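Local atomic coordinates of ferritin light chain (Trichoplusia ni, PDB entry 1Z6O), a protein that stores iron in a soluble, non-toxic form as part of a mixed cage of heavy and light chains, where the light chain probably helps to nucleate the mineral core. Residues A43-H48 and I88-H93; T132-A137 and E173-L178; R139-H144 and E166-H171. One frame throughout, in Å; residues are numbered along the deposited sequence.

The three contacts sample the four long helices of one ferritin bundle. Interaction 1 joins helix 37-61 to helix 70-96 and is complete in the chain before the other two begin. Interactions 2 and 3 both pair helix 122-148 with helix 157-190, and the loop closed by interaction 2 encloses interaction 3. Their centres lie about 10 Å apart, while the centre of interaction 1 is about 13 Å from that of interaction 3 and 18 Å from that of interaction 2. Ile90 packs on Phe167, and Tyr44 on Ala140, so the two helix pairs share a core. Interactions 2 and 3 also touch a second light chain, so this helix pair also takes part in the interface between light chains.

Interaction 1 (A43-H48 and I88-H93)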
loop_
_atom_site.group_PDB
_atom_site.type_symbol
_atom_site.label_atom_id
_atom_site.label_comp_id
_atom_site.label_asym_id
_atom_site.label_seq_id
_atom_site.Cartn_x
_atom_site.Cartn_y
_atom_site.Cartn_z
ATOM N N ALA A 43 16.810 27.346 47.359
ATOM C CA ALA A 43 16.102 28.628 47.316
ATOM C C ALA A 43 15.686 28.980 45.878
ATOM O O ALA A 43 14.740 29.735 45.667
ATOM C CB ALA A 43 16.992 29.759 47.902
ATOM N N TYR A 44 16.398 28.442 44.892
ATOM C CA TYR A 44 16.075 28.710 43.484
ATOM C C TYR A 44 14.784 27.964 43.111
ATOM O O TYR A 44 13.976 28.464 42.325
ATOM C CB TYR A 44 17.242 28.265 42.583
ATOM C CG TYR A 44 17.243 28.888 41.190
ATOM C CD1 TYR A 44 16.873 30.227 40.996
ATOM C CD2 TYR A 44 17.698 28.167 40.089
ATOM C CE1 TYR A 44 16.972 30.832 39.729
ATOM C CE2 TYR A 44 17.797 28.758 38.819
ATOM C CZ TYR A 44 17.436 30.089 38.650
ATOM O OH TYR A 44 17.551 30.671 37.397
ATOM N N ALA A 45 14.584 26.768 43.670
ATOM C CA ALA A 45 13.346 26.027 43.410
ATOM C C ALA A 45 12.198 26.842 44.015
ATOM O O ALA A 45 11.122 26.965 43.434
ATOM C CB ALA A 45 13.395 24.642 44.069
ATOM N N LYS A 46 12.440 27.397 45.194
ATOM C CA LYS A 46 11.430 28.190 45.886
ATOM C C LYS A 46 11.065 29.449 45.096
ATOM O O LYS A 46 9.894 29.841 45.042
ATOM C CB LYS A 46 11.949 28.562 47.277
ATOM C CG LYS A 46 11.026 29.460 48.088
ATOM C CD LYS A 46 11.679 29.797 49.425
ATOM C CE LYS A 46 10.993 30.966 50.099
ATOM N NZ LYS A 46 11.646 31.281 51.396
ATOM N N LEU A 47 12.061 30.089 44.491
ATOM C CA LEU A 47 11.792 31.290 43.692
ATOM C C LEU A 47 10.934 30.920 42.473
ATOM O O LEU A 47 9.989 31.636 42.132
ATOM C CB LEU A 47 13.109 31.938 43.233
ATOM C CG LEU A 47 13.006 33.202 42.360
ATOM C CD1 LEU A 47 12.222 34.301 43.090
ATOM C CD2 LEU A 47 14.423 33.691 42.026
ATOM N N HIS A 48 11.251 29.806 41.813
ATOM C CA HIS A 48 10.451 29.397 40.656
ATOM C C HIS A 48 9.028 29.062 41.088
ATOM O O HIS A 48 8.074 29.359 40.381
ATOM C CB HIS A 48 11.051 28.170 39.949
ATOM C CG HIS A 48 12.176 28.501 39.015
ATOM N ND1 HIS A 48 13.480 28.654 39.440
ATOM C CD2 HIS A 48 12.186 28.725 37.677
ATOM C CE1 HIS A 48 14.245 28.957 38.403
ATOM N NE2 HIS A 48 13.483 29.007 37.322
ATOM N N ILE A 88 9.865 21.555 39.924
ATOM C CA ILE A 88 9.985 20.119 40.142
ATOM C C ILE A 88 11.350 19.604 39.684
ATOM O O ILE A 88 11.966 18.770 40.352
ATOM C CB ILE A 88 8.838 19.373 39.428
ATOM C CG1 ILE A 88 7.513 19.705 40.138
ATOM C CG2 ILE A 88 9.081 17.851 39.459
ATOM C CD1 ILE A 88 6.272 19.236 39.377
ATOM N N ASP A 89 11.828 20.112 38.557
ATOM C CA ASP A 89 13.132 19.700 38.048
ATOM C C ASP A 89 14.256 20.049 39.037
ATOM O O ASP A 89 15.162 19.245 39.262
ATOM C CB ASP A 89 13.422 20.376 36.702
ATOM C CG ASP A 89 14.656 19.787 36.019
ATOM O OD1 ASP A 89 15.707 20.460 35.955
ATOM O OD2 ASP A 89 14.573 18.629 35.561
ATOM N N ILE A 90 14.209 21.242 39.624
ATOM C CA ILE A 90 15.255 21.628 40.581
ATOM C C ILE A 90 15.182 20.765 41.840
ATOM O O ILE A 90 16.209 20.347 42.373
ATOM C CB ILE A 90 15.138 23.121 40.965
ATOM C CG1 ILE A 90 15.422 23.991 39.731
ATOM C CG2 ILE A 90 16.156 23.469 42.083
ATOM C CD1 ILE A 90 14.918 25.446 39.883
ATOM N N ILE A 91 13.971 20.501 42.321
ATOM C CA ILE A 91 13.810 19.646 43.499
ATOM C C ILE A 91 14.440 18.282 43.210
ATOM O O ILE A 91 15.136 17.716 44.054
ATOM C CB ILE A 91 12.309 19.461 43.858
ATOM C CG1 ILE A 91 11.757 20.767 44.451
ATOM C CG2 ILE A 91 12.135 18.286 44.850
ATOM C CD1 ILE A 91 10.219 20.781 44.581
ATOM N N LYS A 92 14.198 17.749 42.019
ATOM C CA LYS A 92 14.781 16.460 41.659
ATOM C C LYS A 92 16.305 16.547 41.561
ATOM O O LYS A 92 17.000 15.589 41.903
ATOM C CB LYS A 92 14.201 15.947 40.336
ATOM C CG LYS A 92 12.729 15.489 40.465
ATOM C CD LYS A 92 12.164 15.059 39.117
ATOM C CE LYS A 92 10.754 14.479 39.283
ATOM N NZ LYS A 92 10.136 14.149 37.955
ATOM N N HIS A 93 16.835 17.683 41.110
ATOM C CA HIS A 93 18.291 17.806 41.016
ATOM C C HIS A 93 18.925 17.868 42.411
ATOM O O HIS A 93 19.985 17.285 42.655
ATOM C CB HIS A 93 18.696 19.061 40.228
ATOM C CG HIS A 93 20.082 18.973 39.672
ATOM N ND1 HIS A 93 20.353 18.397 38.450
ATOM C CD2 HIS A 93 21.284 19.295 40.211
ATOM C CE1 HIS A 93 21.662 18.365 38.259
ATOM N NE2 HIS A 93 22.250 18.903 39.314
#
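Ala45 and Ile90 meet where the first two long helices of the ferritin four-helix bundle run side by side in opposite directions, and the pair illustrates how a small residue facing a branched one lets two helices lie close. The axes of the short segments approach to 8.8 Å at an angle of 166°, and the two alpha carbons come within 5.6 Å (Ala45 CA to Ile90 CA). Ala45 CB presses on the gamma methyl of Ile90, with 3.6 Å to CG2. On the flank of this contact the same methyl group of Ala45 reaches Ile91, 4.2 Å from its CG1.

The other branch of Ile90 does different work. With CG1 set anti to the carbonyl carbon (chi1 -66°), the chain runs out to CD1, which lies beside two aromatic rings of the opposite helix: 3.5 Å from His48 ND1 and 3.9 Å from Tyr44 CD2. The side chains of Tyr44 and His48 each cross that of Ile90 at about a right angle. They are also held to each other. His48 CE1 sits over one face of the Tyr44 ring, towards its rim, and His48 ND1 donates a hydrogen bond of 2.9 Å to Tyr44 O, the acceptor lying almost in the imidazole plane. That oxygen also accepts the helical bond from His48 N, and the two donors reach it from opposite faces of the carbonyl plane. Of the two, the ND1 bond is the one that bears on the imidazole, and it probably limits its rotation where CD1 of Ile90 meets it.

Tyr44 OH is satisfied further out by Leu136 O of helix 122-148. Phe167 of helix 157-190 meets both rings and packs on Ile90, while Met101 and Phe103, in a loop, lie against Ala45 and Ile91. All four long helices thus contribute around this contact.

Interaction 2 (T132-A137 and E173-L178); sequences TQKELA and EKIRTL
The carboxamide of Gln133 is the one flat group in this contact, and the aliphatic stem of Lys174 approaches it from off its plane, beside the nitrogen end, with Lys174 CD 3.3 Å from Gln133 NE2. Beyond that nitrogen, water 2 accepts at 2.7 Å from Gln133 NE2 and also takes a hydrogen bond of 2.8 Å from Lys174 NZ, so one water bridges the two polar ends. Water 1 repeats the bridge from Gln133 OE1, though both of its bonds are weak. The ammonium group has a further partner in Glu82, a salt bridge to helix 70-96. Because the glutamine chain bends at its second torsion (chi2 -69°), the amide turns towards these waters while its CG is left against Leu178, 3.7 Å from CD1.

Beside this polar patch the packing is apolar and centres on Ile175. Its CD1 rests against the methyl of Ala137, 3.6 Å from CB, and lies 3.8 Å from Lys134 CA, so that it touches residues about one turn apart on the facing helix. The extended Lys134 chain crosses Ile175 at about a right angle, with CG and CE near its methyl groups, and carries NZ out to the backbone oxygens of Asn25 and Val27 of the second subunit, whose Tyr28 packs on Lys134, Ala137 and Ile175.

The segment axes stand 9.7 Å apart at 159°. Here an apolar seam with a water-bridged margin joins the third and fourth long helices, an antiparallel neighbouring pair of the ferritin four-helix bundle.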
loop_
_atom_site.group_PDB
_atom_site.type_symbol
_atom_site.label_atom_id
_atom_site.label_comp_id
_atom_site.label_asym_id
_atom_site.label_seq_id
_atom_site.Cartn_x
_atom_site.Cartn_y
_atom_site.Cartn_z
ATOM N N THR A 132 11.156 40.197 36.479
ATOM C CA THR A 132 11.218 38.923 37.193
ATOM C C THR A 132 12.040 37.883 36.434
ATOM O O THR A 132 12.686 37.042 37.057
ATOM C CB THR A 132 9.801 38.355 37.509
ATOM O OG1 THR A 132 9.067 38.179 36.295
ATOM C CG2 THR A 132 9.040 39.305 38.423
ATOM N N GLN A 133 12.030 37.925 35.101
ATOM C CA GLN A 133 12.846 36.973 34.343
ATOM C C GLN A 133 14.327 37.358 34.488
ATOM O O GLN A 133 15.183 36.485 34.606
ATOM C CB GLN A 133 12.419 36.928 32.864
ATOM C CG GLN A 133 11.048 36.232 32.660
ATOM C CD GLN A 133 11.110 34.733 32.938
ATOM O OE1 GLN A 133 10.305 34.177 33.700
ATOM N NE2 GLN A 133 12.059 34.076 32.317
ATOM N N LYS A 134 14.635 38.656 34.498
ATOM C CA LYS A 134 16.028 39.072 34.697
ATOM C C LYS A 134 16.494 38.633 36.089
ATOM O O LYS A 134 17.654 38.259 36.275
ATOM C CB LYS A 134 16.186 40.591 34.576
ATOM C CG LYS A 134 16.095 41.112 33.137
ATOM C CD LYS A 134 16.451 42.612 33.077
ATOM C CE LYS A 134 16.324 43.134 31.641
ATOM N NZ LYS A 134 16.834 44.538 31.501
ATOM N N GLU A 135 15.596 38.690 37.070
ATOM C CA GLU A 135 15.958 38.264 38.423
ATOM C C GLU A 135 16.244 36.756 38.427
ATOM O O GLU A 135 17.209 36.309 39.047
ATOM C CB GLU A 135 14.841 38.598 39.430
ATOM C CG GLU A 135 15.127 38.045 40.839
ATOM C CD GLU A 135 14.028 38.358 41.858
ATOM O OE1 GLU A 135 12.832 38.130 41.567
ATOM O OE2 GLU A 135 14.371 38.824 42.963
ATOM N N LEU A 136 15.417 35.965 37.744
ATOM C CA LEU A 136 15.675 34.519 37.679
ATOM C C LEU A 136 17.019 34.261 36.993
ATOM O O LEU A 136 17.784 33.377 37.398
ATOM C CB LEU A 136 14.574 33.800 36.887
ATOM C CG LEU A 136 13.216 33.642 37.580
ATOM C CD1 LEU A 136 12.160 33.192 36.566
ATOM C CD2 LEU A 136 13.344 32.617 38.704
ATOM N N ALA A 137 17.302 35.030 35.947
ATOM C CA ALA A 137 18.546 34.861 35.195
ATOM C C ALA A 137 19.767 35.252 36.021
ATOM O O ALA A 137 20.779 34.551 36.007
ATOM C CB ALA A 137 18.498 35.688 33.895
ATOM N N GLU A 173 16.944 34.215 25.643
ATOM C CA GLU A 173 15.877 34.299 24.640
ATOM C C GLU A 173 14.610 34.921 25.221
ATOM O O GLU A 173 13.979 35.778 24.590
ATOM C CB GLU A 173 15.526 32.899 24.117
ATOM C CG GLU A 173 16.638 32.197 23.354
ATOM C CD GLU A 173 16.985 32.899 22.052
ATOM O OE1 GLU A 173 16.062 33.442 21.405
ATOM O OE2 GLU A 173 18.175 32.896 21.669
ATOM N N LYS A 174 14.217 34.477 26.413
ATOM C CA LYS A 174 13.000 35.008 27.035
ATOM C C LYS A 174 13.114 36.486 27.356
ATOM O O LYS A 174 12.167 37.248 27.167
ATOM C CB LYS A 174 12.675 34.274 28.343
ATOM C CG LYS A 174 12.054 32.899 28.191
ATOM C CD LYS A 174 11.673 32.357 29.571
ATOM C CE LYS A 174 10.987 30.999 29.495
ATOM N NZ LYS A 174 10.608 30.474 30.851
ATOM N N ILE A 175 14.269 36.884 27.881
ATOM C CA ILE A 175 14.480 38.275 28.246
ATOM C C ILE A 175 14.493 39.147 26.993
ATOM O O ILE A 175 13.906 40.225 26.979
ATOM C CB ILE A 175 15.788 38.406 29.065
ATOM C CG1 ILE A 175 15.538 37.834 30.475
ATOM C CG2 ILE A 175 16.251 39.871 29.133
ATOM C CD1 ILE A 175 16.818 37.541 31.272
ATOM N N ARG A 176 15.143 38.678 25.934
ATOM C CA ARG A 176 15.172 39.463 24.699
ATOM C C ARG A 176 13.751 39.606 24.135
ATOM O O ARG A 176 13.365 40.671 23.647
ATOM C CB ARG A 176 16.082 38.793 23.661
ATOM C CG ARG A 176 16.005 39.437 22.260
ATOM C CD ARG A 176 16.383 40.937 22.277
ATOM N NE ARG A 176 16.295 41.488 20.917
ATOM C CZ ARG A 176 15.162 41.869 20.334
ATOM N NH1 ARG A 176 14.005 41.785 20.993
ATOM N NH2 ARG A 176 15.174 42.279 19.067
ATOM N N THR A 177 12.975 38.532 24.198
ATOM C CA THR A 177 11.596 38.572 23.695
ATOM C C THR A 177 10.747 39.582 24.475
ATOM O O THR A 177 10.053 40.417 23.881
ATOM C CB THR A 177 10.940 37.176 23.788
ATOM O OG1 THR A 177 11.648 36.280 22.925
ATOM C CG2 THR A 177 9.464 37.227 23.356
ATOM N N LEU A 178 10.809 39.512 25.802
ATOM C CA LEU A 178 10.044 40.431 26.641
ATOM C C LEU A 178 10.518 41.873 26.482
ATOM O O LEU A 178 9.704 42.800 26.480
ATOM C CB LEU A 178 10.130 40.001 28.116
ATOM C CG LEU A 178 9.372 38.702 28.425
ATOM C CD1 LEU A 178 9.720 38.204 29.836
ATOM C CD2 LEU A 178 7.864 38.968 28.320
HETATM O O HOH W 1 8.995 31.076 33.701
HETATM O O HOH W 2 12.308 31.413 32.842
#

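Interaction 3 (R139-H144 and E166-H171)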
loop_
_atom_site.group_PDB
_atom_site.type_symbol
_atom_site.label_atom_id
_atom_site.label_comp_id
_atom_site.label_asym_id
_atom_site.label_seq_id
_atom_site.Cartn_x
_atom_site.Cartn_y
_atom_site.Cartn_z
ATOM N N ARG A 139 19.947 35.267 39.223
ATOM C CA ARG A 139 20.086 34.331 40.336
ATOM C C ARG A 139 20.860 33.114 39.800
ATOM O O ARG A 139 21.703 32.556 40.496
ATOM C CB ARG A 139 18.715 33.898 40.870
ATOM C CG ARG A 139 18.794 32.951 42.083
ATOM C CD ARG A 139 19.303 33.671 43.340
ATOM N NE ARG A 139 18.311 34.611 43.865
ATOM C CZ ARG A 139 17.234 34.262 44.570
ATOM N NH1 ARG A 139 16.988 32.981 44.859
ATOM N NH2 ARG A 139 16.394 35.202 44.979
ATOM N N ALA A 140 20.584 32.688 38.566
ATOM C CA ALA A 140 21.337 31.559 38.016
ATOM C C ALA A 140 22.818 31.942 37.890
ATOM O O ALA A 140 23.690 31.121 38.150
ATOM C CB ALA A 140 20.782 31.137 36.637
ATOM N N PHE A 141 23.101 33.177 37.479
ATOM C CA PHE A 141 24.496 33.632 37.354
ATOM C C PHE A 141 25.177 33.565 38.727
ATOM O O PHE A 141 26.337 33.181 38.848
ATOM C CB PHE A 141 24.555 35.088 36.868
ATOM C CG PHE A 141 24.428 35.258 35.364
ATOM C CD1 PHE A 141 23.936 34.229 34.556
ATOM C CD2 PHE A 141 24.800 36.466 34.768
ATOM C CE1 PHE A 141 23.813 34.404 33.158
ATOM C CE2 PHE A 141 24.683 36.653 33.379
ATOM C CZ PHE A 141 24.186 35.614 32.573
ATOM N N TYR A 142 24.443 33.964 39.754
ATOM C CA TYR A 142 24.960 33.967 41.123
ATOM C C TYR A 142 25.297 32.547 41.609
ATOM O O TYR A 142 26.369 32.301 42.157
ATOM C CB TYR A 142 23.916 34.603 42.040
ATOM C CG TYR A 142 24.322 34.648 43.489
ATOM C CD1 TYR A 142 25.265 35.569 43.936
ATOM C CD2 TYR A 142 23.768 33.764 44.412
ATOM C CE1 TYR A 142 25.649 35.612 45.275
ATOM C CE2 TYR A 142 24.144 33.795 45.755
ATOM C CZ TYR A 142 25.085 34.723 46.177
ATOM O OH TYR A 142 25.460 34.769 47.500
ATOM N N ILE A 143 24.381 31.607 41.415
ATOM C CA ILE A 143 24.631 30.230 41.848
ATOM C C ILE A 143 25.800 29.632 41.064
ATOM O O ILE A 143 26.638 28.903 41.614
ATOM C CB ILE A 143 23.368 29.365 41.652
ATOM C CG1 ILE A 143 22.223 29.953 42.484
ATOM C CG2 ILE A 143 23.629 27.914 42.088
ATOM C CD1 ILE A 143 20.871 29.274 42.209
ATOM N N HIS A 144 25.860 29.953 39.775
ATOM C CA HIS A 144 26.930 29.465 38.909
ATOM C C HIS A 144 28.286 29.970 39.437
ATOM O O HIS A 144 29.259 29.218 39.523
ATOM C CB HIS A 144 26.675 29.970 37.480
ATOM C CG HIS A 144 27.618 29.421 36.455
ATOM N ND1 HIS A 144 28.919 29.862 36.323
ATOM C CD2 HIS A 144 27.435 28.488 35.485
ATOM C CE1 HIS A 144 29.496 29.229 35.314
ATOM N NE2 HIS A 144 28.616 28.391 34.788
ATOM N N GLU A 166 20.100 23.954 31.391
ATOM C CA GLU A 166 18.673 24.021 31.675
ATOM C C GLU A 166 18.079 25.379 31.973
ATOM O O GLU A 166 16.863 25.531 31.940
ATOM C CB GLU A 166 18.354 23.081 32.842
ATOM C CG GLU A 166 18.762 21.644 32.587
ATOM C CD GLU A 166 18.098 21.076 31.345
ATOM O OE1 GLU A 166 16.853 21.171 31.239
ATOM O OE2 GLU A 166 18.817 20.537 30.477
ATOM N N PHE A 167 18.915 26.366 32.272
ATOM C CA PHE A 167 18.385 27.682 32.609
ATOM C C PHE A 167 18.967 28.843 31.821
ATOM O O PHE A 167 18.250 29.598 31.169
ATOM C CB PHE A 167 18.607 27.969 34.102
ATOM C CG PHE A 167 17.866 27.026 35.011
ATOM C CD1 PHE A 167 18.405 25.778 35.335
ATOM C CD2 PHE A 167 16.589 27.347 35.466
ATOM C CE1 PHE A 167 17.675 24.855 36.100
ATOM C CE2 PHE A 167 15.848 26.433 36.227
ATOM C CZ PHE A 167 16.396 25.183 36.543
ATOM N N ILE A 168 20.282 28.969 31.901
ATOM C CA ILE A 168 21.003 30.075 31.301
ATOM C C ILE A 168 20.805 30.320 29.805
ATOM O O ILE A 168 20.567 31.457 29.396
ATOM C CB ILE A 168 22.498 29.936 31.684
ATOM C CG1 ILE A 168 22.628 30.201 33.195
ATOM C CG2 ILE A 168 23.375 30.900 30.873
ATOM C CD1 ILE A 168 23.999 29.843 33.796
ATOM N N GLU A 169 20.868 29.277 28.985
ATOM C CA GLU A 169 20.686 29.474 27.545
ATOM C C GLU A 169 19.324 30.066 27.229
ATOM O O GLU A 169 19.217 31.044 26.491
ATOM C CB GLU A 169 20.811 28.160 26.778
ATOM C CG GLU A 169 22.071 27.378 27.030
ATOM C CD GLU A 169 22.142 26.115 26.175
ATOM O OE1 GLU A 169 21.119 25.398 26.080
ATOM O OE2 GLU A 169 23.223 25.836 25.606
ATOM N N ASP A 170 18.278 29.481 27.796
ATOM C CA ASP A 170 16.930 29.958 27.518
ATOM C C ASP A 170 16.557 31.300 28.124
ATOM O O ASP A 170 15.695 31.993 27.586
ATOM C CB ASP A 170 15.906 28.904 27.922
ATOM C CG ASP A 170 16.054 27.623 27.118
ATOM O OD1 ASP A 170 16.314 27.715 25.894
ATOM O OD2 ASP A 170 15.907 26.526 27.704
ATOM N N HIS A 171 17.179 31.673 29.239
ATOM C CA HIS A 171 16.878 32.968 29.847
ATOM C C HIS A 171 17.147 34.110 28.869
ATOM O O HIS A 171 16.371 35.056 28.795
ATOM C CB HIS A 171 17.728 33.198 31.109
ATOM C CG HIS A 171 17.256 32.431 32.307
ATOM N ND1 HIS A 171 18.084 32.124 33.367
ATOM C CD2 HIS A 171 16.038 31.924 32.621
ATOM C CE1 HIS A 171 17.396 31.460 34.284
ATOM N NE2 HIS A 171 16.152 31.325 33.854
#
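Ile168 packs among Ala140, Phe141 and His144: its longer arm meets Ala140 through CG1 and His144 through CD1, while the short branch, CG2, meets Phe141. CG1 lies 4.0 Å from Ala140 CB, CG2 stands at the edge of the Phe141 ring, 4.2 Å from CE1, and CD1 approaches His144 CD2 at 4.1 Å. With CG1 anti to the carbonyl carbon (chi1 -69°), the longer arm is directed along the facing helix towards His144, leaving CG2 for the phenylalanine. One turn further on, His171 brings the edge of its imidazole to Ala140, its CE1 being 4.1 Å from CB. The contact is wholly apolar or aromatic and contains no hydrogen bond between the segments.

The next shell surrounds the rings. One face of the His171 imidazole lies over Phe167 O, an oxygen that also accepts the helical bond from His171 N. The helix has a wider pi-type turn at 166-168, just where Phe167 and Ile168 enter the core. Phe167 itself makes a cation-pi contact with Lys86 and lies edge-to-face with Tyr162. His144 is gripped at both nitrogens: NE2 bonds to Glu164 OE2 of its own chain and ND1 to His155 of the second subunit, whose Tyr28 meets the Phe141 ring.

Glu164 and Gln161 bind calcium; through its bond to Glu164, His144 probably helps to position that carboxylate, and its side chain lies about 5 Å from a bound calcium ion. The segment axes are 10.1 Å apart and cross at 140°, more splayed than a strictly antiparallel pair. The arrangement belongs to the junction of the third and fourth long helices of the ferritin bundle, at a border with another light chain.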